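PDB 6KWA: 2-oxoglutarate (2OG) and Fe(II)-dependent oxygenase superfamily protein, which probably oxidises the plant hormone indole-3-acetic acid irreversibly to inactive 2-oxoindole-3-acetic acid, as an iron- and 2-oxoglutarate-dependent dioxygenase of auxin catabolism. Local coordinates for residues A[51-62]-A[98-108]. Sequence-based numbering, arbitrary orientation.
Sequences LFQRPYEVKVRN and FCDQLEASADQ
L102 packs among L51, V58, K59 and N62. Its CD1 touches K59 and V58 CG1, its CD2 lies 4.0 Å from N62 CB, and its CB meets L51 CD2. On the other branch of L51, CD1 sits 4.1 Å from F98 CE2. With chi1 at 179°, the N62 side chain points away from its own backbone N, which brings the amide to the edge of the F98 ring, the two planes nearly perpendicular. From there N62 ND2 gives Q101 OE1 an almost straight bond of 3.3 Å, and it also bonds G85 O on strand 81-87. Above this buried layer R54 reaches over the turn that ends helix 92-101. R54 NE makes weak bonds to L102 O and E103 O. R54 NH2 bonds Q108 OE1 at 3.1 Å on a lone pair, while D50 pairs with NH1. L51 CD2 lies over one guanidinium face. A leucine in place of R54 would probably cost Q108 OE1 one of its two donors and D50 its salt bridge. The outer side is looser and faces solvent. There R61 NH2 forms a salt bridge of 3.0 Å with E103 OE2, met from above the carboxylate plane. E103 closes helix 92-101 with a Schellman motif, and S105 and Q108 start helix 106-133 with a capping box. The contact joins this interhelical connection to the N-terminal region of a double-stranded beta-helix oxygenase.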
ATOM      1  N   LEU A  51       4.153   1.345 -18.857  1.00 49.28           N
ATOM      2  CA  LEU A  51       2.897   2.095 -18.892  1.00 50.02           C
ATOM      3  C   LEU A  51       3.173   3.595 -18.769  1.00 48.66           C
ATOM      4  O   LEU A  51       2.510   4.400 -19.426  1.00 48.30           O
ATOM      5  CB  LEU A  51       1.929   1.627 -17.795  1.00 42.80           C
ATOM      6  CG  LEU A  51       1.419   0.205 -18.015  1.00 48.17           C
ATOM      7  CD1 LEU A  51       0.390  -0.233 -16.987  1.00 46.93           C
ATOM      8  CD2 LEU A  51       0.841   0.062 -19.433  1.00 51.29           C
ATOM      9  N   PHE A  52       4.180   3.975 -17.977  1.00 42.81           N
ATOM     10  CA  PHE A  52       4.479   5.400 -17.797  1.00 48.30           C
ATOM     11  C   PHE A  52       5.114   6.059 -19.027  1.00 54.04           C
ATOM     12  O   PHE A  52       5.183   7.285 -19.113  1.00 52.32           O
ATOM     13  CB  PHE A  52       5.395   5.611 -16.596  1.00 48.58           C
ATOM     14  CG  PHE A  52       4.666   5.698 -15.285  1.00 52.36           C
ATOM     15  CD1 PHE A  52       3.741   6.718 -15.062  1.00 49.53           C
ATOM     16  CD2 PHE A  52       4.895   4.768 -14.278  1.00 47.79           C
ATOM     17  CE1 PHE A  52       3.059   6.819 -13.851  1.00 48.17           C
ATOM     18  CE2 PHE A  52       4.218   4.869 -13.061  1.00 48.02           C
ATOM     19  CZ  PHE A  52       3.304   5.898 -12.848  1.00 47.62           C
ATOM     20  N   GLN A  53       5.570   5.251 -19.975  1.00 54.54           N
ATOM     21  CA  GLN A  53       6.108   5.784 -21.216  1.00 55.94           C
ATOM     22  C   GLN A  53       5.036   5.893 -22.284  1.00 51.58           C
ATOM     23  O   GLN A  53       5.318   6.302 -23.401  1.00 53.41           O
ATOM     24  CB  GLN A  53       7.297   4.947 -21.671  1.00 54.00           C
ATOM     25  CG  GLN A  53       8.540   5.442 -20.963  1.00 50.74           C
ATOM     26  CD  GLN A  53       9.651   4.442 -20.904  1.00 61.91           C
ATOM     27  OE1 GLN A  53       9.569   3.364 -21.488  1.00 70.24           O
ATOM     28  NE2 GLN A  53      10.679   4.760 -20.126  1.00 63.76           N
ATOM     29  N   ARG A  54       3.799   5.550 -21.932  1.00 49.13           N
ATOM     30  CA  ARG A  54       2.687   5.689 -22.871  1.00 53.90           C
ATOM     31  C   ARG A  54       2.525   7.172 -23.212  1.00 55.62           C
ATOM     32  O   ARG A  54       2.917   8.038 -22.416  1.00 51.88           O
ATOM     33  CB  ARG A  54       1.382   5.149 -22.278  1.00 49.19           C
ATOM     34  CG  ARG A  54       1.243   3.632 -22.275  1.00 50.29           C
ATOM     35  CD  ARG A  54       1.136   3.049 -23.675  1.00 53.59           C
ATOM     36  NE  ARG A  54       0.649   1.668 -23.653  1.00 50.90           N
ATOM     37  CZ  ARG A  54       1.428   0.608 -23.447  1.00 50.05           C
ATOM     38  NH1 ARG A  54       2.726   0.765 -23.261  1.00 44.42           N
ATOM     39  NH2 ARG A  54       0.911  -0.617 -23.451  1.00 55.72           N
ATOM     40  N   PRO A  55       1.995   7.470 -24.413  1.00 47.19           N
ATOM     41  CA  PRO A  55       1.723   8.866 -24.784  1.00 53.41           C
ATOM     42  C   PRO A  55       0.915   9.551 -23.691  1.00 58.43           C
ATOM     43  O   PRO A  55       0.076   8.917 -23.055  1.00 57.08           O
ATOM     44  CB  PRO A  55       0.921   8.741 -26.087  1.00 54.18           C
ATOM     45  CG  PRO A  55       1.439   7.441 -26.696  1.00 58.08           C
ATOM     46  CD  PRO A  55       1.700   6.528 -25.509  1.00 53.40           C
ATOM     47  N   TYR A  56       1.183  10.826 -23.463  1.00 51.82           N
ATOM     48  CA  TYR A  56       0.470  11.583 -22.456  1.00 51.52           C
ATOM     49  C   TYR A  56      -1.040  11.509 -22.629  1.00 55.38           C
ATOM     50  O   TYR A  56      -1.800  11.392 -21.664  1.00 54.65           O
ATOM     51  CB  TYR A  56       0.936  13.024 -22.499  1.00 49.43           C
ATOM     52  CG  TYR A  56       0.448  13.899 -21.377  1.00 53.48           C
ATOM     53  CD1 TYR A  56       1.076  13.879 -20.133  1.00 50.39           C
ATOM     54  CD2 TYR A  56      -0.619  14.771 -21.565  1.00 51.74           C
ATOM     55  CE1 TYR A  56       0.647  14.707 -19.095  1.00 53.81           C
ATOM     56  CE2 TYR A  56      -1.056  15.604 -20.535  1.00 56.53           C
ATOM     57  CZ  TYR A  56      -0.423  15.562 -19.309  1.00 51.45           C
ATOM     58  OH  TYR A  56      -0.853  16.375 -18.304  1.00 52.91           O
ATOM     59  N   GLU A  57      -1.471  11.556 -23.874  1.00 56.49           N
ATOM     60  CA  GLU A  57      -2.887  11.677 -24.150  1.00 64.15           C
ATOM     61  C   GLU A  57      -3.566  10.319 -23.910  1.00 59.08           C
ATOM     62  O   GLU A  57      -4.766  10.246 -23.623  1.00 59.14           O
ATOM     63  CB  GLU A  57      -3.063  12.243 -25.559  1.00 66.97           C
ATOM     64  CG  GLU A  57      -4.398  12.939 -25.803  1.00 74.01           C
ATOM     65  CD  GLU A  57      -4.293  13.962 -26.955  1.00 80.72           C
ATOM     66  OE1 GLU A  57      -3.142  14.278 -27.367  1.00 75.04           O
ATOM     67  OE2 GLU A  57      -5.339  14.507 -27.391  1.00 77.85           O
ATOM     68  N   VAL A  58      -2.766   9.257 -23.939  1.00 55.81           N
ATOM     69  CA  VAL A  58      -3.231   7.947 -23.506  1.00 56.18           C
ATOM     70  C   VAL A  58      -3.358   7.908 -21.958  1.00 60.56           C
ATOM     71  O   VAL A  58      -4.400   7.512 -21.416  1.00 56.18           O
ATOM     72  CB  VAL A  58      -2.272   6.826 -23.957  1.00 59.06           C
ATOM     73  CG1 VAL A  58      -2.672   5.484 -23.314  1.00 58.02           C
ATOM     74  CG2 VAL A  58      -2.249   6.707 -25.488  1.00 57.53           C
ATOM     75  N   LYS A  59      -2.326   8.370 -21.249  1.00 55.14           N
ATOM     76  CA  LYS A  59      -2.351   8.339 -19.782  1.00 55.73           C
ATOM     77  C   LYS A  59      -3.509   9.125 -19.199  1.00 54.35           C
ATOM     78  O   LYS A  59      -4.123   8.675 -18.235  1.00 47.95           O
ATOM     79  CB  LYS A  59      -1.039   8.851 -19.211  1.00 47.50           C
ATOM     80  CG  LYS A  59       0.116   7.900 -19.478  1.00 51.56           C
ATOM     81  CD  LYS A  59       1.397   8.285 -18.733  1.00 47.39           C
ATOM     82  CE  LYS A  59       2.168   9.435 -19.398  1.00 53.61           C
ATOM     83  NZ  LYS A  59       3.563   9.550 -18.815  1.00 50.69           N
ATOM     84  N   VAL A  60      -3.858  10.250 -19.821  1.00 53.45           N
ATOM     85  CA  VAL A  60      -4.939  11.105 -19.304  1.00 52.97           C
ATOM     86  C   VAL A  60      -6.294  10.406 -19.401  1.00 52.91           C
ATOM     87  O   VAL A  60      -7.270  10.821 -18.750  1.00 55.24           O
ATOM     88  CB  VAL A  60      -4.992  12.476 -20.047  1.00 58.30           C
ATOM     89  CG1 VAL A  60      -6.010  13.421 -19.405  1.00 61.27           C
ATOM     90  CG2 VAL A  60      -3.625  13.154 -20.016  1.00 55.42           C
ATOM     91  N   ARG A  61      -6.345   9.336 -20.193  1.00 53.63           N
ATOM     92  CA  ARG A  61      -7.535   8.494 -20.322  1.00 55.01           C
ATOM     93  C   ARG A  61      -7.776   7.633 -19.056  1.00 58.82           C
ATOM     94  O   ARG A  61      -8.870   7.087 -18.863  1.00 58.06           O
ATOM     95  CB  ARG A  61      -7.397   7.607 -21.564  1.00 55.46           C
ATOM     96  CG  ARG A  61      -7.658   8.331 -22.882  1.00 60.14           C
ATOM     97  CD  ARG A  61      -7.120   7.569 -24.122  1.00 62.69           C
ATOM     98  NE  ARG A  61      -7.358   6.127 -24.142  1.00 67.61           N
ATOM     99  CZ  ARG A  61      -6.918   5.321 -25.112  1.00 70.93           C
ATOM    100  NH1 ARG A  61      -7.178   4.021 -25.064  1.00 68.40           N
ATOM    101  NH2 ARG A  61      -6.234   5.823 -26.146  1.00 71.47           N
ATOM    102  N   ASN A  62      -6.761   7.524 -18.198  1.00 55.53           N
ATOM    103  CA  ASN A  62      -6.911   6.866 -16.893  1.00 53.58           C
ATOM    104  C   ASN A  62      -7.701   7.794 -15.982  1.00 51.30           C
ATOM    105  O   ASN A  62      -7.148   8.568 -15.214  1.00 51.39           O
ATOM    106  CB  ASN A  62      -5.536   6.514 -16.296  1.00 49.92           C
ATOM    107  CG  ASN A  62      -5.621   5.832 -14.917  1.00 49.03           C
ATOM    108  OD1 ASN A  62      -4.865   6.179 -14.011  1.00 51.82           O
ATOM    109  ND2 ASN A  62      -6.518   4.855 -14.765  1.00 46.06           N
ATOM    110  N   PHE A  98      -8.865  -0.512 -16.966  1.00 55.30           N
ATOM    111  CA  PHE A  98      -7.591   0.150 -16.832  1.00 50.82           C
ATOM    112  C   PHE A  98      -6.653  -0.268 -17.978  1.00 54.66           C
ATOM    113  O   PHE A  98      -6.000   0.563 -18.597  1.00 52.08           O
ATOM    114  CB  PHE A  98      -6.999  -0.186 -15.468  1.00 51.70           C
ATOM    115  CG  PHE A  98      -5.651   0.408 -15.216  1.00 50.64           C
ATOM    116  CD1 PHE A  98      -5.531   1.710 -14.746  1.00 54.64           C
ATOM    117  CD2 PHE A  98      -4.499  -0.340 -15.410  1.00 52.47           C
ATOM    118  CE1 PHE A  98      -4.278   2.263 -14.504  1.00 50.73           C
ATOM    119  CE2 PHE A  98      -3.246   0.212 -15.165  1.00 51.95           C
ATOM    120  CZ  PHE A  98      -3.141   1.511 -14.709  1.00 49.42           C
ATOM    121  N   CYS A  99      -6.598  -1.560 -18.269  1.00 56.44           N
ATOM    122  CA  CYS A  99      -5.746  -2.046 -19.349  1.00 55.95           C
ATOM    123  C   CYS A  99      -6.213  -1.547 -20.732  1.00 55.90           C
ATOM    124  O   CYS A  99      -5.390  -1.233 -21.599  1.00 49.89           O
ATOM    125  CB  CYS A  99      -5.670  -3.566 -19.308  1.00 57.23           C
ATOM    126  SG  CYS A  99      -4.686  -4.162 -17.915  1.00 53.64           S
ATOM    127  N   ASP A 100      -7.525  -1.460 -20.921  1.00 54.06           N
ATOM    128  CA  ASP A 100      -8.078  -0.855 -22.129  1.00 52.98           C
ATOM    129  C   ASP A 100      -7.576   0.574 -22.263  1.00 58.66           C
ATOM    130  O   ASP A 100      -7.011   0.922 -23.303  1.00 59.01           O
ATOM    131  CB  ASP A 100      -9.608  -0.896 -22.120  1.00 54.84           C
ATOM    132  CG  ASP A 100     -10.154  -2.327 -22.117  1.00 57.21           C
ATOM    133  OD1 ASP A 100      -9.370  -3.266 -22.403  1.00 56.61           O
ATOM    134  OD2 ASP A 100     -11.365  -2.516 -21.853  1.00 64.38           O
ATOM    135  N   GLN A 101      -7.754   1.377 -21.202  1.00 55.45           N
ATOM    136  CA  GLN A 101      -7.364   2.794 -21.168  1.00 56.12           C
ATOM    137  C   GLN A 101      -5.882   3.024 -21.500  1.00 59.29           C
ATOM    138  O   GLN A 101      -5.533   3.995 -22.169  1.00 58.74           O
ATOM    139  CB  GLN A 101      -7.679   3.432 -19.790  1.00 54.76           C
ATOM    140  CG  GLN A 101      -9.177   3.608 -19.465  1.00 53.25           C
ATOM    141  CD  GLN A 101      -9.453   4.089 -18.034  1.00 49.17           C
ATOM    142  OE1 GLN A 101      -8.583   4.065 -17.168  1.00 52.67           O
ATOM    143  NE2 GLN A 101     -10.677   4.513 -17.784  1.00 53.95           N
ATOM    144  N   LEU A 102      -5.007   2.152 -21.007  1.00 56.30           N
ATOM    145  CA  LEU A 102      -3.569   2.375 -21.157  1.00 56.60           C
ATOM    146  C   LEU A 102      -2.975   1.613 -22.328  1.00 56.78           C
ATOM    147  O   LEU A 102      -1.741   1.615 -22.521  1.00 52.00           O
ATOM    148  CB  LEU A 102      -2.840   1.981 -19.879  1.00 51.68           C
ATOM    149  CG  LEU A 102      -2.688   3.035 -18.796  1.00 53.78           C
ATOM    150  CD1 LEU A 102      -1.945   4.259 -19.295  1.00 57.42           C
ATOM    151  CD2 LEU A 102      -4.045   3.404 -18.271  1.00 54.52           C
ATOM    152  N   GLU A 103      -3.856   0.963 -23.093  1.00 53.45           N
ATOM    153  CA  GLU A 103      -3.463   0.165 -24.250  1.00 55.27           C
ATOM    154  C   GLU A 103      -2.403  -0.814 -23.817  1.00 53.67           C
ATOM    155  O   GLU A 103      -1.303  -0.879 -24.383  1.00 47.31           O
ATOM    156  CB  GLU A 103      -2.953   1.036 -25.388  1.00 52.59           C
ATOM    157  CG  GLU A 103      -3.993   2.048 -25.804  1.00 65.33           C
ATOM    158  CD  GLU A 103      -3.475   3.050 -26.819  1.00 72.36           C
ATOM    159  OE1 GLU A 103      -2.244   3.078 -27.072  1.00 68.92           O
ATOM    160  OE2 GLU A 103      -4.314   3.825 -27.336  1.00 73.10           O
ATOM    161  N   ALA A 104      -2.734  -1.559 -22.776  1.00 53.51           N
ATOM    162  CA  ALA A 104      -1.845  -2.594 -22.317  1.00 54.57           C
ATOM    163  C   ALA A 104      -1.762  -3.644 -23.416  1.00 53.80           C
ATOM    164  O   ALA A 104      -2.757  -3.972 -24.066  1.00 55.64           O
ATOM    165  CB  ALA A 104      -2.344  -3.207 -21.005  1.00 50.89           C
ATOM    166  N   SER A 105      -0.564  -4.148 -23.640  1.00 52.69           N
ATOM    167  CA  SER A 105      -0.409  -5.295 -24.480  1.00 51.10           C
ATOM    168  C   SER A 105      -1.136  -6.479 -23.841  1.00 59.48           C
ATOM    169  O   SER A 105      -1.568  -6.402 -22.684  1.00 56.23           O
ATOM    170  CB  SER A 105       1.072  -5.581 -24.659  1.00 53.69           C
ATOM    171  OG  SER A 105       1.614  -6.165 -23.487  1.00 57.84           O
ATOM    172  N   ALA A 106      -1.257  -7.576 -24.582  1.00 53.84           N
ATOM    173  CA  ALA A 106      -1.896  -8.790 -24.084  1.00 55.07           C
ATOM    174  C   ALA A 106      -1.177  -9.328 -22.843  1.00 53.37           C
ATOM    175  O   ALA A 106      -1.810  -9.720 -21.873  1.00 53.37           O
ATOM    176  CB  ALA A 106      -1.945  -9.872 -25.193  1.00 56.34           C
ATOM    177  N   ASP A 107       0.145  -9.421 -22.941  1.00 53.45           N
ATOM    178  CA  ASP A 107       1.002  -9.892 -21.867  1.00 60.39           C
ATOM    179  C   ASP A 107       0.852  -9.019 -20.642  1.00 57.83           C
ATOM    180  O   ASP A 107       0.769  -9.515 -19.522  1.00 56.01           O
ATOM    181  CB  ASP A 107       2.472  -9.878 -22.298  1.00 56.50           C
ATOM    182  CG  ASP A 107       2.878 -11.125 -23.062  1.00 76.27           C
ATOM    183  OD1 ASP A 107       1.999 -11.954 -23.406  1.00 72.35           O
ATOM    184  OD2 ASP A 107       4.096 -11.273 -23.317  1.00 82.79           O
ATOM    185  N   GLN A 108       0.838  -7.711 -20.880  1.00 56.38           N
ATOM    186  CA  GLN A 108       0.757  -6.738 -19.806  1.00 52.98           C
ATOM    187  C   GLN A 108      -0.578  -6.836 -19.108  1.00 55.85           C
ATOM    188  O   GLN A 108      -0.679  -6.648 -17.889  1.00 56.79           O
ATOM    189  CB  GLN A 108       0.943  -5.343 -20.345  1.00 44.53           C
ATOM    190  CG  GLN A 108       2.383  -4.962 -20.511  1.00 52.57           C
ATOM    191  CD  GLN A 108       2.564  -3.757 -21.396  1.00 49.45           C
ATOM    192  OE1 GLN A 108       1.591  -3.186 -21.909  1.00 49.04           O
ATOM    193  NE2 GLN A 108       3.801  -3.310 -21.511  1.00 46.52           N
TER